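Local structure of E1 (Kluyveromyces marxianus, 3VX6) at residues H25-L30 with D65-P70; V168-Q173 with G183-A188; F201-H206 with I210-T215; T220-S223 with P227-T230. The protein forms the E2-binding N-terminal domain of Atg7, the E1-like enzyme that activates Atg12 and Atg8 for conjugation in autophagy and cytoplasm-to-vacuole transport. All coordinates share one frame; numbering follows the deposited sequence.

Contacts 2, 3 and 4 gather around one mixed sheet, while contact 1 lies apart, its centre about 38 Å from that of contact 4 on the opposite side of the chain's centre. Contacts 2 and 3, with centres about 17 Å apart, are joined directly: Lys202 NZ sits 2.7 Å from Phe170 O, a probable hydrogen bond, and 2.8 Å from Gln173 O. Contacts 3 and 4, about 18 Å apart between centres, follow each other along a beta-alpha-beta crossover, from strand 198-202 through helix 215-225 to the parallel strand 231-236. Contact 3 lies before the helix and contact 4 at its far end. Contact 1 packs helix 21-33 beside a second sheet.

Contact 1 of 4, residues H25-L30 with D65-P70; sequences HELSRL and DSFQKP
Phe67 reaches from its loop to the side of helix 21-33 and meets Glu26, Leu27 and Leu30 there, three residues that one helical turn brings together. The clearest interaction is a CH-pi contact: Leu30 CD1 stands over one face of the Phe67 ring, 3.5 Å from the centroid and 25° off the ring normal. Its place is offset toward the CG side of the ring, and the two side chains run past each other in opposite directions.

The apolar packing continues on Leu27 and Glu26. Leu27 CB is 4.1 Å from Phe67 CZ, with its CD1 at a similar distance. Glu26 takes part through its aliphatic portion, CG lying 3.4 Å from Phe67 CD2.

The charged end of Glu26 is occupied within the helix. A bend at its second torsion (chi2 61°) swings the carboxylate off the line of the chain, and Arg29 NH1, one turn on, gives a nearly straight bond to Glu26 OE1 at 3.2 Å, N-H...O angle 163°, part of a salt bridge. The methylenes of Glu26 meanwhile lie against the ring.

Were Phe67 cut back to alanine, Leu30 CD1 would probably lose the face it lies on and a gap would open between helix and loop.

Phe67 also stacks with the ring of Phe23 and touches Lys42 and Leu44 of strand 40-47 and Leu83 of strand 78-86. Leu27 rests on Leu83 too, and so the contact fits helix 21-33 and the loop after strand 59-62 together against the sheet that contains strands 40-47 and 78-86.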
loop_
_atom_site.group_PDB
_atom_site.type_symbol
_atom_site.label_atom_id
_atom_site.label_comp_id
_atom_site.label_asym_id
_atom_site.label_seq_id
_atom_site.Cartn_x
_atom_site.Cartn_y
_atom_site.Cartn_z
ATOM N N HIS A 25 -0.548 19.912 11.088
ATOM C CA HIS A 25 -0.795 21.330 11.088
ATOM C C HIS A 25 -1.861 21.487 10.024
ATOM O O HIS A 25 -2.861 22.160 10.229
ATOM C CB HIS A 25 0.470 22.100 10.703
ATOM C CG HIS A 25 1.264 22.587 11.879
ATOM N ND1 HIS A 25 1.673 21.757 12.903
ATOM C CD2 HIS A 25 1.740 23.819 12.182
ATOM C CE1 HIS A 25 2.366 22.454 13.785
ATOM N NE2 HIS A 25 2.422 23.707 13.372
ATOM N N GLU A 26 -1.655 20.827 8.893
ATOM C CA GLU A 26 -2.609 20.895 7.801
ATOM C C GLU A 26 -3.879 20.149 8.192
ATOM O O GLU A 26 -4.981 20.590 7.879
ATOM C CB GLU A 26 -2.004 20.294 6.525
ATOM C CG GLU A 26 -2.921 20.324 5.299
ATOM C CD GLU A 26 -3.322 21.732 4.858
ATOM O OE1 GLU A 26 -2.860 22.721 5.474
ATOM O OE2 GLU A 26 -4.102 21.846 3.886
ATOM N N LEU A 27 -3.730 19.020 8.874
ATOM C CA LEU A 27 -4.899 18.265 9.297
ATOM C C LEU A 27 -5.677 19.189 10.195
ATOM O O LEU A 27 -6.890 19.309 10.072
ATOM C CB LEU A 27 -4.510 17.003 10.077
ATOM C CG LEU A 27 -5.677 16.234 10.715
ATOM C CD1 LEU A 27 -6.732 15.922 9.665
ATOM C CD2 LEU A 27 -5.167 14.960 11.345
ATOM N N SER A 28 -4.963 19.848 11.100
ATOM C CA SER A 28 -5.591 20.784 12.018
ATOM C C SER A 28 -6.330 21.825 11.196
ATOM O O SER A 28 -7.521 22.046 11.389
ATOM C CB SER A 28 -4.537 21.466 12.889
ATOM O OG SER A 28 -3.895 20.538 13.745
ATOM N N ARG A 29 -5.616 22.454 10.271
ATOM C CA ARG A 29 -6.213 23.465 9.414
ATOM C C ARG A 29 -7.463 22.891 8.748
ATOM O O ARG A 29 -8.554 23.451 8.868
ATOM C CB ARG A 29 -5.201 23.926 8.352
ATOM C CG ARG A 29 -3.956 24.621 8.925
ATOM C CD ARG A 29 -2.766 24.531 7.969
ATOM N NE ARG A 29 -1.495 24.618 8.689
ATOM C CZ ARG A 29 -0.328 24.175 8.220
ATOM N NH1 ARG A 29 -0.259 23.608 7.020
ATOM N NH2 ARG A 29 0.772 24.289 8.958
ATOM N N LEU A 30 -7.309 21.764 8.064
ATOM C CA LEU A 30 -8.435 21.140 7.386
ATOM C C LEU A 30 -9.560 20.751 8.336
ATOM O O LEU A 30 -10.737 20.908 8.003
ATOM C CB LEU A 30 -7.968 19.914 6.604
ATOM C CG LEU A 30 -7.232 20.194 5.291
ATOM C CD1 LEU A 30 -6.737 18.887 4.724
ATOM C CD2 LEU A 30 -8.149 20.883 4.300
ATOM N N ASP A 65 1.047 18.993 2.130
ATOM C CA ASP A 65 0.572 18.801 0.760
ATOM C C ASP A 65 -0.132 17.453 0.545
ATOM O O ASP A 65 -0.892 17.284 -0.412
ATOM C CB ASP A 65 1.737 18.933 -0.233
ATOM C CG ASP A 65 2.830 17.901 0.001
ATOM O OD1 ASP A 65 3.717 18.144 0.860
ATOM O OD2 ASP A 65 2.790 16.841 -0.668
ATOM N N SER A 66 0.109 16.505 1.442
ATOM C CA SER A 66 -0.491 15.184 1.332
ATOM C C SER A 66 -2.011 15.169 1.231
ATOM O O SER A 66 -2.619 14.110 1.053
ATOM C CB SER A 66 -0.050 14.323 2.508
ATOM O OG SER A 66 1.315 13.986 2.367
ATOM N N PHE A 67 -2.630 16.336 1.333
ATOM C CA PHE A 67 -4.076 16.396 1.260
ATOM C C PHE A 67 -4.571 16.837 -0.095
ATOM O O PHE A 67 -5.737 16.623 -0.437
ATOM C CB PHE A 67 -4.606 17.319 2.345
ATOM C CG PHE A 67 -4.553 16.717 3.710
ATOM C CD1 PHE A 67 -5.520 15.805 4.115
ATOM C CD2 PHE A 67 -3.540 17.053 4.591
ATOM C CE1 PHE A 67 -5.480 15.238 5.376
ATOM C CE2 PHE A 67 -3.489 16.495 5.853
ATOM C CZ PHE A 67 -4.462 15.584 6.251
ATOM N N GLN A 68 -3.679 17.435 -0.874
ATOM C CA GLN A 68 -4.052 17.902 -2.197
ATOM C C GLN A 68 -3.642 16.913 -3.278
ATOM O O GLN A 68 -2.524 16.391 -3.269
ATOM C CB GLN A 68 -3.419 19.273 -2.481
ATOM C CG GLN A 68 -4.161 20.096 -3.544
ATOM C CD GLN A 68 -5.583 20.496 -3.118
ATOM O OE1 GLN A 68 -6.419 19.642 -2.795
ATOM N NE2 GLN A 68 -5.859 21.801 -3.123
ATOM N N LYS A 69 -4.564 16.646 -4.198
ATOM C CA LYS A 69 -4.289 15.743 -5.306
ATOM C C LYS A 69 -3.331 16.467 -6.245
ATOM O O LYS A 69 -3.574 17.608 -6.644
ATOM C CB LYS A 69 -5.577 15.381 -6.050
ATOM C CG LYS A 69 -5.358 14.461 -7.247
ATOM C CD LYS A 69 -6.674 14.047 -7.883
ATOM C CE LYS A 69 -6.449 13.093 -9.045
ATOM N NZ LYS A 69 -7.735 12.597 -9.613
ATOM N N PRO A 70 -2.227 15.811 -6.609
ATOM C CA PRO A 70 -1.260 16.451 -7.500
ATOM C C PRO A 70 -1.601 16.448 -8.984
ATOM O O PRO A 70 -2.700 16.083 -9.400
ATOM C CB PRO A 70 0.035 15.686 -7.213
ATOM C CG PRO A 70 -0.200 15.074 -5.840
ATOM C CD PRO A 70 -1.628 14.644 -5.947
#

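Contact 2 of 4, residues V168-Q173 with G183-A188; sequences VSFIKQ and GVIQKA
Ile185 is the one residue of its strand that matters here: its side chain enters between Ser169, Phe170 and Gln173. Everything across the contact is van der Waals in character. The CG1-CD1 branch does the deeper work. With CG1 beside the backbone N (chi1 -69°) and the chain then extended, CD1 is carried forward to the helix, where it lies 3.5 Å from Ser169 OG and 3.7 Å from Ser169 CB. The same methyl lies against the backbone N and CB of Phe170, though the model places it too close there for the exact spacing to be trusted. Phe170 crosses Ile185 at about a right angle.

The other branch, CG2, meets the amide of Gln173. Gln173 NE2 is 3.5 Å and Gln173 OE1 3.6 Å from this methyl, so the amide lies along it with both polar atoms near apolar carbon.

In the fold, strand 184-186 is the outermost strand on its side of a mixed sheet. It pairs antiparallel with strand 177-181 in a hairpin whose tight turn includes Gly183 at positive phi. Helix 165-171 packs across this border, with Phe170 and Ile185 both resting on Ala178.

On the helix side, Lys172 N donates to Val168 O at 2.7 Å, a regular helical bond, whereas Gln173 N reaches back three residues to Phe170 O at 3.0 Å. Lys202 of strand 198-202 makes a cation-pi contact with the ring of Phe170.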
loop_
_atom_site.group_PDB
_atom_site.type_symbol
_atom_site.label_atom_id
_atom_site.label_comp_id
_atom_site.label_asym_id
_atom_site.label_seq_id
_atom_site.Cartn_x
_atom_site.Cartn_y
_atom_site.Cartn_z
ATOM N N VAL A 168 12.182 -0.335 -18.667
ATOM C CA VAL A 168 12.041 1.081 -18.998
ATOM C C VAL A 168 10.621 1.340 -19.472
ATOM O O VAL A 168 10.074 2.416 -19.270
ATOM C CB VAL A 168 13.015 1.485 -20.132
ATOM C CG1 VAL A 168 12.770 2.929 -20.544
ATOM C CG2 VAL A 168 14.454 1.289 -19.673
ATOM N N SER A 169 10.040 0.337 -20.116
ATOM C CA SER A 169 8.680 0.415 -20.628
ATOM C C SER A 169 7.706 0.545 -19.458
ATOM O O SER A 169 6.671 1.217 -19.561
ATOM C CB SER A 169 8.374 -0.846 -21.444
ATOM O OG SER A 169 7.015 -0.909 -21.836
ATOM N N PHE A 170 8.049 -0.095 -18.344
ATOM C CA PHE A 170 7.212 -0.053 -17.145
ATOM C C PHE A 170 7.504 1.220 -16.354
ATOM O O PHE A 170 6.592 1.872 -15.842
ATOM C CB PHE A 170 7.479 -1.279 -16.255
ATOM C CG PHE A 170 6.551 -1.390 -15.073
ATOM C CD1 PHE A 170 6.975 -1.999 -13.896
ATOM C CD2 PHE A 170 5.260 -0.883 -15.133
ATOM C CE1 PHE A 170 6.132 -2.098 -12.797
ATOM C CE2 PHE A 170 4.412 -0.978 -14.040
ATOM C CZ PHE A 170 4.849 -1.587 -12.869
ATOM N N ILE A 171 8.783 1.565 -16.258
ATOM C CA ILE A 171 9.206 2.755 -15.535
ATOM C C ILE A 171 8.733 4.015 -16.253
ATOM O O ILE A 171 8.480 5.045 -15.624
ATOM C CB ILE A 171 10.731 2.779 -15.394
ATOM C CG1 ILE A 171 11.185 1.513 -14.662
ATOM C CG2 ILE A 171 11.171 4.037 -14.667
ATOM C CD1 ILE A 171 12.642 1.511 -14.283
ATOM N N LYS A 172 8.600 3.919 -17.573
ATOM C CA LYS A 172 8.143 5.044 -18.378
ATOM C C LYS A 172 6.684 5.314 -18.035
ATOM O O LYS A 172 6.161 6.398 -18.313
ATOM C CB LYS A 172 8.282 4.724 -19.870
ATOM N N GLN A 173 6.041 4.317 -17.427
ATOM C CA GLN A 173 4.639 4.411 -17.046
ATOM C C GLN A 173 4.413 4.950 -15.648
ATOM O O GLN A 173 5.238 4.793 -14.755
ATOM C CB GLN A 173 3.966 3.052 -17.180
ATOM C CG GLN A 173 3.291 2.846 -18.508
ATOM C CD GLN A 173 2.907 1.401 -18.732
ATOM O OE1 GLN A 173 2.335 0.752 -17.847
ATOM N NE2 GLN A 173 3.210 0.883 -19.923
ATOM N N GLY A 183 4.973 -10.179 -24.078
ATOM C CA GLY A 183 6.162 -9.349 -24.024
ATOM C C GLY A 183 5.940 -7.867 -23.891
ATOM O O GLY A 183 6.891 -7.130 -23.660
ATOM N N VAL A 184 4.698 -7.423 -24.035
ATOM C CA VAL A 184 4.406 -6.001 -23.921
ATOM C C VAL A 184 3.651 -5.690 -22.626
ATOM O O VAL A 184 2.708 -6.387 -22.252
ATOM C CB VAL A 184 3.592 -5.490 -25.154
ATOM C CG1 VAL A 184 4.228 -6.007 -26.424
ATOM C CG2 VAL A 184 2.148 -5.944 -25.087
ATOM N N ILE A 185 4.090 -4.644 -21.936
ATOM C CA ILE A 185 3.460 -4.221 -20.692
ATOM C C ILE A 185 2.030 -3.779 -20.939
ATOM O O ILE A 185 1.769 -2.944 -21.789
ATOM C CB ILE A 185 4.266 -3.082 -20.045
ATOM C CG1 ILE A 185 5.590 -3.653 -19.552
ATOM C CG2 ILE A 185 3.500 -2.463 -18.892
ATOM C CD1 ILE A 185 6.447 -2.662 -18.866
ATOM N N GLN A 186 1.106 -4.360 -20.186
ATOM C CA GLN A 186 -0.313 -4.061 -20.311
ATOM C C GLN A 186 -0.920 -3.790 -18.931
ATOM O O GLN A 186 -0.387 -4.228 -17.906
ATOM C CB GLN A 186 -1.031 -5.249 -20.964
ATOM C CG GLN A 186 -0.502 -5.619 -22.333
ATOM C CD GLN A 186 -0.886 -4.607 -23.389
ATOM O OE1 GLN A 186 -0.567 -4.765 -24.565
ATOM N NE2 GLN A 186 -1.587 -3.557 -22.972
ATOM N N LYS A 187 -2.043 -3.079 -18.900
ATOM C CA LYS A 187 -2.686 -2.776 -17.631
ATOM C C LYS A 187 -3.045 -4.062 -16.882
ATOM O O LYS A 187 -3.518 -5.031 -17.476
ATOM C CB LYS A 187 -3.942 -1.936 -17.867
ATOM C CG LYS A 187 -3.649 -0.572 -18.472
ATOM C CD LYS A 187 -4.911 0.241 -18.668
ATOM C CE LYS A 187 -4.576 1.560 -19.350
ATOM N NZ LYS A 187 -5.789 2.358 -19.711
ATOM N N ALA A 188 -2.808 -4.060 -15.574
ATOM C CA ALA A 188 -3.103 -5.219 -14.734
ATOM C C ALA A 188 -4.609 -5.416 -14.588
ATOM O O ALA A 188 -5.124 -5.557 -13.481
ATOM C CB ALA A 188 -2.480 -5.047 -13.368
#

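Contact 3 of 4, residues F201-H206 with I210-T215; sequences FKDFSH and IPSAVT
Ser212 lies at the heart of this contact, gripping Asp203 twice. Its OG donates to Asp203 OD2 at 2.9 Å, arriving nearly along the C-O axis, while its backbone N gives a straight bond of 3.0 Å (173°) to the syn lone pair of the same oxygen. A chi1 of 38° holds OG between the backbone N and the carbonyl carbon, letting both donors face one acceptor. The other carboxylate oxygen, Asp203 OD1, forms a salt bridge with Arg237 NH2.

Phe201 lies beside this junction. Ser212 OG meets the ring at its edge, near the plane and 3.5 Å from CE1, and CG1 of Val214 packs on Phe201 CZ. A type I turn carries Val214: Thr215 N and Thr215 OG1 both donate to Ser212 O, each at 2.8 Å, as helix 215-225 begins. At the other end Ser205 OG bonds Ile210 O at 2.8 Å.

With an alanine at Asp203, the two Ser212 donors and Arg237 are likely to be left without the carboxylate that receives them, setting the loop looser against the strand end.

A buried carboxylate held by serine and arginine donors in this way is likely to stay ionised.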
loop_
_atom_site.group_PDB
_atom_site.type_symbol
_atom_site.label_atom_id
_atom_site.label_comp_id
_atom_site.label_asym_id
_atom_site.label_seq_id
_atom_site.Cartn_x
_atom_site.Cartn_y
_atom_site.Cartn_z
ATOM N N PHE A 201 5.515 -5.088 -10.630
ATOM C CA PHE A 201 5.207 -4.245 -9.489
ATOM C C PHE A 201 6.388 -3.380 -9.054
ATOM O O PHE A 201 7.497 -3.877 -8.855
ATOM C CB PHE A 201 4.757 -5.168 -8.345
ATOM C CG PHE A 201 4.602 -4.494 -7.009
ATOM C CD1 PHE A 201 5.064 -5.124 -5.853
ATOM C CD2 PHE A 201 3.967 -3.269 -6.886
ATOM C CE1 PHE A 201 4.895 -4.549 -4.613
ATOM C CE2 PHE A 201 3.794 -2.684 -5.640
ATOM C CZ PHE A 201 4.256 -3.320 -4.508
ATOM N N LYS A 202 6.154 -2.074 -8.942
ATOM C CA LYS A 202 7.192 -1.173 -8.468
ATOM C C LYS A 202 7.083 -1.346 -6.962
ATOM O O LYS A 202 6.303 -0.685 -6.278
ATOM C CB LYS A 202 6.904 0.261 -8.906
ATOM C CG LYS A 202 7.363 0.513 -10.337
ATOM C CD LYS A 202 6.473 1.484 -11.113
ATOM C CE LYS A 202 7.030 1.686 -12.513
ATOM N NZ LYS A 202 6.265 2.673 -13.313
ATOM N N ASP A 203 7.862 -2.300 -6.472
ATOM C CA ASP A 203 7.899 -2.679 -5.072
ATOM C C ASP A 203 8.065 -1.537 -4.066
ATOM O O ASP A 203 8.799 -0.573 -4.301
ATOM C CB ASP A 203 9.009 -3.702 -4.894
ATOM C CG ASP A 203 8.782 -4.607 -3.715
ATOM O OD1 ASP A 203 9.637 -5.487 -3.503
ATOM O OD2 ASP A 203 7.767 -4.449 -3.005
ATOM N N PHE A 204 7.368 -1.657 -2.940
ATOM C CA PHE A 204 7.446 -0.666 -1.877
ATOM C C PHE A 204 8.511 -1.079 -0.905
ATOM O O PHE A 204 8.616 -0.551 0.191
ATOM C CB PHE A 204 6.118 -0.546 -1.147
ATOM C CG PHE A 204 5.049 0.090 -1.960
ATOM C CD1 PHE A 204 5.342 0.642 -3.198
ATOM C CD2 PHE A 204 3.753 0.147 -1.489
ATOM C CE1 PHE A 204 4.356 1.241 -3.957
ATOM C CE2 PHE A 204 2.758 0.743 -2.232
ATOM C CZ PHE A 204 3.058 1.293 -3.474
ATOM N N SER A 205 9.300 -2.059 -1.296
ATOM C CA SER A 205 10.364 -2.484 -0.424
ATOM C C SER A 205 11.614 -2.516 -1.269
ATOM O O SER A 205 11.556 -2.841 -2.451
ATOM C CB SER A 205 10.071 -3.871 0.158
ATOM O OG SER A 205 11.105 -4.282 1.042
ATOM N N HIS A 206 12.728 -2.127 -0.664
ATOM C CA HIS A 206 14.024 -2.149 -1.319
ATOM C C HIS A 206 14.813 -3.216 -0.593
ATOM O O HIS A 206 16.012 -3.386 -0.834
ATOM C CB HIS A 206 14.751 -0.816 -1.183
ATOM C CG HIS A 206 14.409 0.169 -2.251
ATOM N ND1 HIS A 206 14.990 1.418 -2.319
ATOM C CD2 HIS A 206 13.528 0.104 -3.275
ATOM C CE1 HIS A 206 14.474 2.081 -3.337
ATOM N NE2 HIS A 206 13.584 1.307 -3.934
ATOM N N ILE A 210 12.629 -9.176 -0.427
ATOM C CA ILE A 210 11.469 -9.187 0.436
ATOM C C ILE A 210 10.594 -8.091 -0.117
ATOM O O ILE A 210 10.918 -6.907 -0.032
ATOM C CB ILE A 210 11.830 -8.928 1.912
ATOM C CG1 ILE A 210 12.734 -10.054 2.417
ATOM C CG2 ILE A 210 10.558 -8.871 2.758
ATOM C CD1 ILE A 210 13.032 -9.972 3.887
ATOM N N PRO A 211 9.489 -8.482 -0.755
ATOM C CA PRO A 211 8.583 -7.500 -1.322
ATOM C C PRO A 211 7.725 -6.959 -0.191
ATOM O O PRO A 211 7.606 -7.585 0.866
ATOM C CB PRO A 211 7.787 -8.328 -2.326
ATOM C CG PRO A 211 7.629 -9.610 -1.604
ATOM C CD PRO A 211 9.013 -9.850 -1.023
ATOM N N SER A 212 7.137 -5.792 -0.408
ATOM C CA SER A 212 6.294 -5.204 0.610
ATOM C C SER A 212 5.101 -6.125 0.869
ATOM O O SER A 212 4.655 -6.844 -0.027
ATOM C CB SER A 212 5.837 -3.817 0.154
ATOM O OG SER A 212 5.564 -3.812 -1.236
ATOM N N ALA A 213 4.609 -6.114 2.104
ATOM C CA ALA A 213 3.471 -6.937 2.488
ATOM C C ALA A 213 2.296 -6.724 1.535
ATOM O O ALA A 213 1.346 -7.503 1.509
ATOM C CB ALA A 213 3.054 -6.601 3.931
ATOM N N VAL A 214 2.369 -5.666 0.745
ATOM C CA VAL A 214 1.296 -5.336 -0.192
ATOM C C VAL A 214 1.234 -6.299 -1.387
ATOM O O VAL A 214 0.256 -6.341 -2.127
ATOM C CB VAL A 214 1.448 -3.878 -0.669
ATOM C CG1 VAL A 214 2.323 -3.818 -1.910
ATOM C CG2 VAL A 214 0.090 -3.264 -0.872
ATOM N N THR A 215 2.293 -7.081 -1.557
ATOM C CA THR A 215 2.354 -8.077 -2.621
ATOM C C THR A 215 1.256 -9.145 -2.468
ATOM O O THR A 215 0.825 -9.774 -3.449
ATOM C CB THR A 215 3.708 -8.814 -2.616
ATOM O OG1 THR A 215 4.783 -7.867 -2.640
ATOM C CG2 THR A 215 3.825 -9.727 -3.834
#

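Contact 4 of 4, residues T220-S223 with P227-T230; sequences TVWS and PRET
Trp222 and Arg228 make the close half of this contact, the indole meeting the guanidinium over one of its faces. Trp222 NE1 stands above that face, offset toward the rim and 3.5 Å from Arg228 NH2, while Trp222 CZ2 is 3.5 Å from Arg228 NH1. The two planes are 64° apart, so the groups do not stack flat. Trp222 has CG opposite its backbone N (chi1 -164°), which sends the indole off the helix toward the arginine, and Arg228 runs extended from CG to NE to meet it. Both polar ends are tied to the end of helix 190-195 and the residue just after it: Trp222 NE1 donates to Leu193 O and Arg228 NH2 to Cys196 O, with Arg228 NE held by Ser226 OG. The indole also meets the ring of Tyr231 edge-to-face.

The other half is looser. Pro227 has no N-H to offer, and what joins it to the helix is a CA-H...O contact, Pro227 CA to Ser223 O at 3.3 Å. Pro227 is an exposed residue, its CB 3.9 Å from the same oxygen. Ser223 points its CB away from the loop, and its hydroxyl bonds Leu219 O in its own helix.

Here helix 215-225 ends and the chain turns back into strand 231-236, the return leg of a beta-alpha-beta crossover whose first strand, 198-202, lies parallel beside it.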
loop_
_atom_site.group_PDB
_atom_site.type_symbol
_atom_site.label_atom_id
_atom_site.label_comp_id
_atom_site.label_asym_id
_atom_site.label_seq_id
_atom_site.Cartn_x
_atom_site.Cartn_y
_atom_site.Cartn_z
ATOM N N THR A 220 -3.382 -12.423 -3.875
ATOM C CA THR A 220 -4.754 -12.752 -3.553
ATOM C C THR A 220 -5.711 -12.420 -4.704
ATOM O O THR A 220 -6.588 -13.212 -5.058
ATOM C CB THR A 220 -5.179 -12.013 -2.273
ATOM O OG1 THR A 220 -4.369 -12.463 -1.183
ATOM C CG2 THR A 220 -6.638 -12.274 -1.955
ATOM N N VAL A 221 -5.548 -11.254 -5.305
ATOM C CA VAL A 221 -6.454 -10.901 -6.378
ATOM C C VAL A 221 -6.202 -11.716 -7.636
ATOM O O VAL A 221 -7.098 -12.348 -8.186
ATOM C CB VAL A 221 -6.356 -9.425 -6.712
ATOM C CG1 VAL A 221 -7.243 -9.123 -7.893
ATOM C CG2 VAL A 221 -6.750 -8.602 -5.492
ATOM N N TRP A 222 -4.971 -11.689 -8.098
ATOM C CA TRP A 222 -4.617 -12.426 -9.280
ATOM C C TRP A 222 -5.059 -13.899 -9.149
ATOM O O TRP A 222 -5.486 -14.516 -10.127
ATOM C CB TRP A 222 -3.114 -12.315 -9.461
ATOM C CG TRP A 222 -2.627 -12.681 -10.789
ATOM C CD1 TRP A 222 -3.370 -13.023 -11.890
ATOM C CD2 TRP A 222 -1.262 -12.767 -11.178
ATOM N NE1 TRP A 222 -2.537 -13.321 -12.941
ATOM C CE2 TRP A 222 -1.235 -13.169 -12.529
ATOM C CE3 TRP A 222 -0.052 -12.539 -10.515
ATOM C CZ2 TRP A 222 -0.047 -13.357 -13.225
ATOM C CZ3 TRP A 222 1.126 -12.724 -11.204
ATOM C CH2 TRP A 222 1.123 -13.128 -12.547
ATOM N N SER A 223 -4.964 -14.437 -7.929
ATOM C CA SER A 223 -5.341 -15.815 -7.616
ATOM C C SER A 223 -6.772 -16.151 -7.977
ATOM O O SER A 223 -7.038 -17.127 -8.669
ATOM C CB SER A 223 -5.178 -16.098 -6.119
ATOM O OG SER A 223 -3.827 -16.269 -5.755
ATOM N N PRO A 227 -7.024 -18.466 -11.659
ATOM C CA PRO A 227 -6.528 -19.564 -10.820
ATOM C C PRO A 227 -5.375 -20.204 -11.611
ATOM O O PRO A 227 -5.515 -20.508 -12.792
ATOM C CB PRO A 227 -7.760 -20.453 -10.625
ATOM C CG PRO A 227 -8.683 -20.107 -11.786
ATOM C CD PRO A 227 -8.311 -18.747 -12.319
ATOM N N ARG A 228 -4.211 -20.306 -10.979
ATOM C CA ARG A 228 -3.043 -20.883 -11.614
ATOM C C ARG A 228 -2.214 -21.657 -10.617
ATOM O O ARG A 228 -2.360 -21.496 -9.409
ATOM C CB ARG A 228 -2.170 -19.786 -12.220
ATOM C CG ARG A 228 -2.920 -18.760 -13.015
ATOM C CD ARG A 228 -1.925 -17.780 -13.541
ATOM N NE ARG A 228 -2.502 -16.762 -14.399
ATOM C CZ ARG A 228 -1.751 -16.017 -15.195
ATOM N NH1 ARG A 228 -0.437 -16.218 -15.203
ATOM N NH2 ARG A 228 -2.290 -15.090 -15.966
ATOM N N GLU A 229 -1.323 -22.477 -11.147
ATOM C CA GLU A 229 -0.441 -23.274 -10.324
ATOM C C GLU A 229 0.473 -22.260 -9.661
ATOM O O GLU A 229 0.694 -22.273 -8.451
ATOM C CB GLU A 229 0.372 -24.218 -11.224
ATOM C CG GLU A 229 -0.484 -25.135 -12.098
ATOM C CD GLU A 229 -0.979 -26.352 -11.339
ATOM O OE1 GLU A 229 -0.138 -26.994 -10.661
ATOM O OE2 GLU A 229 -2.192 -26.667 -11.429
ATOM N N THR A 230 0.943 -21.334 -10.480
ATOM C CA THR A 230 1.876 -20.331 -10.026
ATOM C C THR A 230 1.546 -18.910 -10.513
ATOM O O THR A 230 0.706 -18.715 -11.392
ATOM C CB THR A 230 3.299 -20.760 -10.479
ATOM O OG1 THR A 230 4.276 -19.880 -9.930
ATOM C CG2 THR A 230 3.402 -20.753 -11.991
#